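Laminin subunit ALPHA-1 (Mus musculus, PDB 2JD4) probably helps attach the laminin network of basement membranes to cell surfaces through its paired metal-binding LG4 and LG5 domains. Local coordinates at residues A[56-70]-A[73-87]. The protein carries 4 engineered substitutions. Residues are numbered along the deposited sequence; the frame is centred on the assembly and turned at random.
Sequences SSGLIYYVAHQNQMD and TLQLQEGRLHFMFDL. With MG (magnesium ion), chain C.
The Tyr61 ring lies with one face over Leu74 CB, a CH-pi contact 3.9 Å from the ring centroid, where strands 58-64 and 73-77 pair antiparallel in one sheet of a laminin G beta sandwich. Here a classic beta bulge sets two residues, Ile60 and Tyr61, opposite Leu74, whose O accepts a 2.9 Å bond from Ile60 N and a weak one from Tyr61 N. With CG between the backbone N and the carbonyl carbon (chi1 81°), Tyr61 carries its OH past Phe83 CE1 to a hydrogen bond with Thr110 OG1 on the opposing sheet, which satisfies the hydroxyl of this buried tyrosine. Cut back to an alanine here, the side chain would probably leave Leu74 CB without its aromatic cover and Thr110 OG1 without this hydrogen bond. Ile60 reaches toward the partner strands, and its long apolar arm suits the spot: CD1 touches Leu81 CD2 at 3.6 Å and Leu74 CD2 at 3.9 Å. On the sheet face that carries Leu59, Tyr62 and Gln75, Thr73 OG1 donates to Tyr61 O, which also accepts from Leu74 N, while Thr73 CB meets the edge of the Tyr62 ring. Gly58, with phi 158°, tolerates a backbone that would jam a CB against the preceding carbonyl. At the far end Asp70 OD2 and Leu87 O each sit 2.3 Å from a magnesium ion, bound also by Thr137 O and Asp139 OD2; Asp70 OD1 accepts a hydrogen bond from a metal-bound water.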
loop_
_atom_site.group_PDB
_atom_site.type_symbol
_atom_site.label_atom_id
_atom_site.label_comp_id
_atom_site.label_asym_id
_atom_site.label_seq_id
_atom_site.Cartn_x
_atom_site.Cartn_y
_atom_site.Cartn_z
ATOM N N SER A 56 -7.281 -3.108 2.865
ATOM C CA SER A 56 -7.979 -3.993 3.785
ATOM C C SER A 56 -7.801 -3.547 5.236
ATOM O O SER A 56 -8.632 -3.862 6.083
ATOM C CB SER A 56 -7.488 -5.437 3.617
ATOM O OG SER A 56 -6.166 -5.582 4.108
ATOM N N SER A 57 -6.734 -2.806 5.528
ATOM C CA SER A 57 -6.498 -2.372 6.906
ATOM C C SER A 57 -5.747 -1.055 7.049
ATOM O O SER A 57 -4.989 -0.653 6.154
ATOM C CB SER A 57 -5.716 -3.449 7.659
ATOM O OG SER A 57 -4.386 -3.529 7.168
ATOM N N GLY A 58 -5.938 -0.404 8.199
ATOM C CA GLY A 58 -5.266 0.855 8.474
ATOM C C GLY A 58 -5.946 1.728 9.520
ATOM O O GLY A 58 -7.152 1.600 9.763
ATOM N N LEU A 59 -5.171 2.617 10.143
ATOM C CA LEU A 59 -5.701 3.533 11.157
ATOM C C LEU A 59 -6.203 4.804 10.464
ATOM O O LEU A 59 -5.474 5.412 9.686
ATOM C CB LEU A 59 -4.607 3.871 12.185
ATOM C CG LEU A 59 -5.000 4.778 13.362
ATOM C CD1 LEU A 59 -4.120 4.486 14.573
ATOM C CD2 LEU A 59 -4.879 6.241 12.949
ATOM N N ILE A 60 -7.445 5.196 10.746
ATOM C CA ILE A 60 -8.038 6.377 10.121
ATOM C C ILE A 60 -7.898 7.633 10.994
ATOM O O ILE A 60 -7.544 8.703 10.485
ATOM C CB ILE A 60 -9.508 6.104 9.758
ATOM C CG1 ILE A 60 -9.576 4.894 8.811
ATOM C CG2 ILE A 60 -10.127 7.347 9.120
ATOM C CD1 ILE A 60 -10.982 4.324 8.575
ATOM N N TYR A 61 -8.186 7.521 12.295
ATOM C CA TYR A 61 -7.975 8.645 13.217
ATOM C C TYR A 61 -7.734 8.152 14.637
ATOM O O TYR A 61 -8.171 7.056 15.011
ATOM C CB TYR A 61 -9.130 9.668 13.182
ATOM C CG TYR A 61 -10.383 9.344 13.970
ATOM C CD1 TYR A 61 -10.376 9.319 15.366
ATOM C CD2 TYR A 61 -11.593 9.123 13.318
ATOM C CE1 TYR A 61 -11.546 9.087 16.086
ATOM C CE2 TYR A 61 -12.767 8.886 14.030
ATOM C CZ TYR A 61 -12.733 8.872 15.415
ATOM O OH TYR A 61 -13.892 8.646 16.122
ATOM N N TYR A 62 -7.034 8.970 15.419
ATOM C CA TYR A 62 -6.697 8.639 16.796
ATOM C C TYR A 62 -6.549 9.890 17.669
ATOM O O TYR A 62 -6.005 10.906 17.229
ATOM C CB TYR A 62 -5.385 7.847 16.795
ATOM C CG TYR A 62 -4.775 7.551 18.146
ATOM C CD1 TYR A 62 -5.235 6.490 18.931
ATOM C CD2 TYR A 62 -3.705 8.305 18.621
ATOM C CE1 TYR A 62 -4.637 6.191 20.149
ATOM C CE2 TYR A 62 -3.101 8.016 19.841
ATOM C CZ TYR A 62 -3.570 6.960 20.598
ATOM O OH TYR A 62 -2.969 6.671 21.800
ATOM N N VAL A 63 -7.057 9.806 18.897
ATOM C CA VAL A 63 -6.945 10.881 19.887
ATOM C C VAL A 63 -6.691 10.175 21.212
ATOM O O VAL A 63 -7.218 9.086 21.448
ATOM C CB VAL A 63 -8.232 11.741 20.011
ATOM C CG1 VAL A 63 -8.420 12.582 18.762
ATOM C CG2 VAL A 63 -9.441 10.856 20.258
ATOM N N ALA A 64 -5.874 10.771 22.072
ATOM C CA ALA A 64 -5.574 10.124 23.340
ATOM C C ALA A 64 -4.980 11.046 24.382
ATOM O O ALA A 64 -4.434 12.112 24.071
ATOM C CB ALA A 64 -4.629 8.953 23.109
ATOM N N HIS A 65 -5.086 10.612 25.633
ATOM C CA HIS A 65 -4.548 11.361 26.745
ATOM C C HIS A 65 -3.038 11.223 26.637
ATOM O O HIS A 65 -2.534 10.318 25.960
ATOM C CB HIS A 65 -5.062 10.762 28.058
ATOM C CG HIS A 65 -4.673 11.541 29.274
ATOM N ND1 HIS A 65 -3.392 11.538 29.783
ATOM C CD2 HIS A 65 -5.394 12.365 30.071
ATOM C CE1 HIS A 65 -3.341 12.328 30.841
ATOM N NE2 HIS A 65 -4.541 12.843 31.036
ATOM N N GLN A 66 -2.314 12.127 27.283
ATOM C CA GLN A 66 -0.861 12.080 27.260
ATOM C C GLN A 66 -0.358 10.741 27.809
ATOM O O GLN A 66 0.626 10.199 27.312
ATOM C CB GLN A 66 -0.282 13.228 28.093
ATOM C CG GLN A 66 1.241 13.267 28.142
ATOM C CD GLN A 66 1.874 13.634 26.811
ATOM O OE1 GLN A 66 3.096 13.739 26.704
ATOM N NE2 GLN A 66 1.044 13.833 25.788
ATOM N N ASN A 67 -1.027 10.212 28.833
ATOM C CA ASN A 67 -0.612 8.937 29.419
ATOM C C ASN A 67 -1.282 7.757 28.733
ATOM O O ASN A 67 -1.049 6.602 29.097
ATOM C CB ASN A 67 -0.897 8.887 30.931
ATOM C CG ASN A 67 -2.378 8.996 31.267
ATOM O OD1 ASN A 67 -3.226 8.375 30.628
ATOM N ND2 ASN A 67 -2.691 9.774 32.298
ATOM N N GLN A 68 -2.113 8.064 27.738
ATOM C CA GLN A 68 -2.822 7.057 26.952
ATOM C C GLN A 68 -3.855 6.219 27.698
ATOM O O GLN A 68 -4.285 5.183 27.195
ATOM C CB GLN A 68 -1.816 6.131 26.260
ATOM C CG GLN A 68 -1.003 6.821 25.170
ATOM C CD GLN A 68 -0.312 5.837 24.248
ATOM O OE1 GLN A 68 -0.939 4.919 23.736
ATOM N NE2 GLN A 68 0.983 6.030 24.026
ATOM N N MET A 69 -4.263 6.669 28.882
ATOM C CA MET A 69 -5.260 5.949 29.669
ATOM C C MET A 69 -6.653 6.187 29.097
ATOM O O MET A 69 -7.581 5.423 29.359
ATOM C CB MET A 69 -5.197 6.395 31.133
ATOM C CG MET A 69 -4.833 5.280 32.103
ATOM S SD MET A 69 -3.432 4.274 31.555
ATOM C CE MET A 69 -2.034 5.309 32.054
ATOM N N ASP A 70 -6.788 7.263 28.323
ATOM C CA ASP A 70 -8.039 7.616 27.656
ATOM C C ASP A 70 -7.710 7.672 26.165
ATOM O O ASP A 70 -6.635 8.141 25.794
ATOM C CB ASP A 70 -8.532 9.003 28.093
ATOM C CG ASP A 70 -9.145 9.007 29.481
ATOM O OD1 ASP A 70 -8.480 8.531 30.423
ATOM O OD2 ASP A 70 -10.292 9.497 29.618
ATOM N N THR A 73 -10.419 5.788 18.729
ATOM C CA THR A 73 -9.833 5.508 17.423
ATOM C C THR A 73 -10.810 4.842 16.454
ATOM O O THR A 73 -11.800 4.225 16.865
ATOM C CB THR A 73 -8.578 4.603 17.575
ATOM O OG1 THR A 73 -7.986 4.366 16.293
ATOM C CG2 THR A 73 -8.955 3.267 18.206
ATOM N N LEU A 74 -10.540 5.014 15.162
ATOM C CA LEU A 74 -11.330 4.415 14.091
ATOM C C LEU A 74 -10.302 3.716 13.208
ATOM O O LEU A 74 -9.386 4.356 12.677
ATOM C CB LEU A 74 -12.076 5.480 13.276
ATOM C CG LEU A 74 -12.822 4.950 12.038
ATOM C CD1 LEU A 74 -13.985 4.068 12.476
ATOM C CD2 LEU A 74 -13.336 6.099 11.183
ATOM N N GLN A 75 -10.444 2.401 13.070
ATOM C CA GLN A 75 -9.516 1.597 12.275
ATOM C C GLN A 75 -10.258 0.712 11.286
ATOM O O GLN A 75 -11.413 0.345 11.509
ATOM C CB GLN A 75 -8.673 0.707 13.199
ATOM C CG GLN A 75 -7.808 1.457 14.193
ATOM C CD GLN A 75 -7.415 0.598 15.392
ATOM O OE1 GLN A 75 -8.276 0.098 16.109
ATOM N NE2 GLN A 75 -6.114 0.431 15.612
ATOM N N LEU A 76 -9.593 0.382 10.184
ATOM C CA LEU A 76 -10.172 -0.494 9.179
ATOM C C LEU A 76 -9.468 -1.835 9.350
ATOM O O LEU A 76 -8.256 -1.876 9.556
ATOM C CB LEU A 76 -9.905 0.029 7.770
ATOM C CG LEU A 76 -10.602 -0.758 6.655
ATOM C CD1 LEU A 76 -12.103 -0.435 6.674
ATOM C CD2 LEU A 76 -9.997 -0.390 5.300
ATOM N N GLN A 77 -10.229 -2.923 9.277
ATOM C CA GLN A 77 -9.664 -4.262 9.421
ATOM C C GLN A 77 -10.466 -5.242 8.578
ATOM O O GLN A 77 -11.695 -5.315 8.683
ATOM C CB GLN A 77 -9.684 -4.700 10.884
ATOM C CG GLN A 77 -9.142 -6.106 11.105
ATOM C CD GLN A 77 -9.186 -6.532 12.560
ATOM O OE1 GLN A 77 -8.349 -6.127 13.364
ATOM N NE2 GLN A 77 -10.177 -7.345 12.906
ATOM N N GLU A 78 -9.762 -5.993 7.736
ATOM C CA GLU A 78 -10.406 -6.950 6.847
ATOM C C GLU A 78 -11.476 -6.244 6.026
ATOM O O GLU A 78 -12.543 -6.796 5.761
ATOM C CB GLU A 78 -11.018 -8.109 7.647
ATOM C CG GLU A 78 -9.984 -8.930 8.424
ATOM C CD GLU A 78 -10.601 -10.096 9.189
ATOM O OE1 GLU A 78 -11.523 -9.866 10.001
ATOM O OE2 GLU A 78 -10.158 -11.245 8.982
ATOM N N GLY A 79 -11.184 -5.006 5.638
ATOM C CA GLY A 79 -12.109 -4.241 4.826
ATOM C C GLY A 79 -13.292 -3.621 5.545
ATOM O O GLY A 79 -14.120 -2.975 4.902
ATOM N N ARG A 80 -13.379 -3.797 6.864
ATOM C CA ARG A 80 -14.496 -3.241 7.631
ATOM C C ARG A 80 -14.077 -2.307 8.768
ATOM O O ARG A 80 -12.971 -2.405 9.299
ATOM C CB ARG A 80 -15.371 -4.375 8.175
ATOM C CG ARG A 80 -16.081 -5.164 7.080
ATOM C CD ARG A 80 -17.139 -6.106 7.648
ATOM N NE ARG A 80 -18.013 -6.635 6.600
ATOM C CZ ARG A 80 -17.628 -7.489 5.654
ATOM N NH1 ARG A 80 -16.377 -7.927 5.613
ATOM N NH2 ARG A 80 -18.493 -7.897 4.736
ATOM N N LEU A 81 -14.994 -1.419 9.151
ATOM C CA LEU A 81 -14.746 -0.422 10.190
ATOM C C LEU A 81 -15.006 -0.821 11.640
ATOM O O LEU A 81 -15.993 -1.494 11.950
ATOM C CB LEU A 81 -15.553 0.841 9.872
ATOM C CG LEU A 81 -15.216 1.534 8.549
ATOM C CD1 LEU A 81 -16.214 2.661 8.267
ATOM C CD2 LEU A 81 -13.797 2.073 8.621
ATOM N N HIS A 82 -14.111 -0.373 12.521
ATOM C CA HIS A 82 -14.190 -0.617 13.963
ATOM C C HIS A 82 -13.913 0.696 14.707
ATOM O O HIS A 82 -12.887 1.337 14.479
ATOM C CB HIS A 82 -13.154 -1.668 14.384
ATOM C CG HIS A 82 -13.327 -2.989 13.703
ATOM N ND1 HIS A 82 -14.208 -3.949 14.152
ATOM C CD2 HIS A 82 -12.758 -3.497 12.583
ATOM C CE1 HIS A 82 -14.175 -4.991 13.340
ATOM N NE2 HIS A 82 -13.303 -4.741 12.379
ATOM N N PHE A 83 -14.834 1.080 15.589
ATOM C CA PHE A 83 -14.734 2.307 16.384
ATOM C C PHE A 83 -14.661 1.930 17.860
ATOM O O PHE A 83 -15.549 1.243 18.366
ATOM C CB PHE A 83 -15.975 3.188 16.118
ATOM C CG PHE A 83 -16.152 4.342 17.082
ATOM C CD1 PHE A 83 -15.091 5.188 17.402
ATOM C CD2 PHE A 83 -17.409 4.617 17.627
ATOM C CE1 PHE A 83 -15.280 6.300 18.252
ATOM C CE2 PHE A 83 -17.606 5.716 18.470
ATOM C CZ PHE A 83 -16.542 6.561 18.784
ATOM N N MET A 84 -13.611 2.366 18.549
ATOM C CA MET A 84 -13.488 2.057 19.972
ATOM C C MET A 84 -12.837 3.180 20.775
ATOM O O MET A 84 -12.035 3.966 20.255
ATOM C CB MET A 84 -12.701 0.753 20.173
ATOM C CG MET A 84 -11.199 0.862 19.972
ATOM S SD MET A 84 -10.351 -0.702 20.372
ATOM C CE MET A 84 -10.699 -1.660 18.898
ATOM N N PHE A 85 -13.188 3.248 22.052
ATOM C CA PHE A 85 -12.649 4.266 22.948
ATOM C C PHE A 85 -12.664 3.750 24.382
ATOM O O PHE A 85 -13.368 2.790 24.694
ATOM C CB PHE A 85 -13.481 5.554 22.847
ATOM C CG PHE A 85 -14.946 5.359 23.139
ATOM C CD1 PHE A 85 -15.422 5.386 24.447
ATOM C CD2 PHE A 85 -15.845 5.122 22.106
ATOM C CE1 PHE A 85 -16.784 5.178 24.721
ATOM C CE2 PHE A 85 -17.203 4.914 22.368
ATOM C CZ PHE A 85 -17.670 4.941 23.680
ATOM N N ASP A 86 -11.877 4.386 25.242
ATOM C CA ASP A 86 -11.799 4.016 26.656
ATOM C C ASP A 86 -11.815 5.328 27.430
ATOM O O ASP A 86 -10.954 6.184 27.220
ATOM C CB ASP A 86 -10.491 3.272 26.948
ATOM C CG ASP A 86 -10.505 2.550 28.294
ATOM O OD1 ASP A 86 -11.077 3.087 29.265
ATOM O OD2 ASP A 86 -9.923 1.446 28.380
ATOM N N LEU A 87 -12.788 5.482 28.322
ATOM C CA LEU A 87 -12.912 6.698 29.115
ATOM C C LEU A 87 -12.046 6.678 30.376
ATOM O O LEU A 87 -12.099 7.606 31.187
ATOM C CB LEU A 87 -14.375 6.921 29.504
ATOM C CG LEU A 87 -15.407 6.846 28.373
ATOM C CD1 LEU A 87 -16.791 7.137 28.934
ATOM C CD2 LEU A 87 -15.068 7.854 27.272
HETATM MG MG MG C . -11.628 9.826 31.415
HETATM O O HOH W 1 -9.732 9.203 32.638
HETATM O O HOH W 2 -12.981 9.879 33.205
#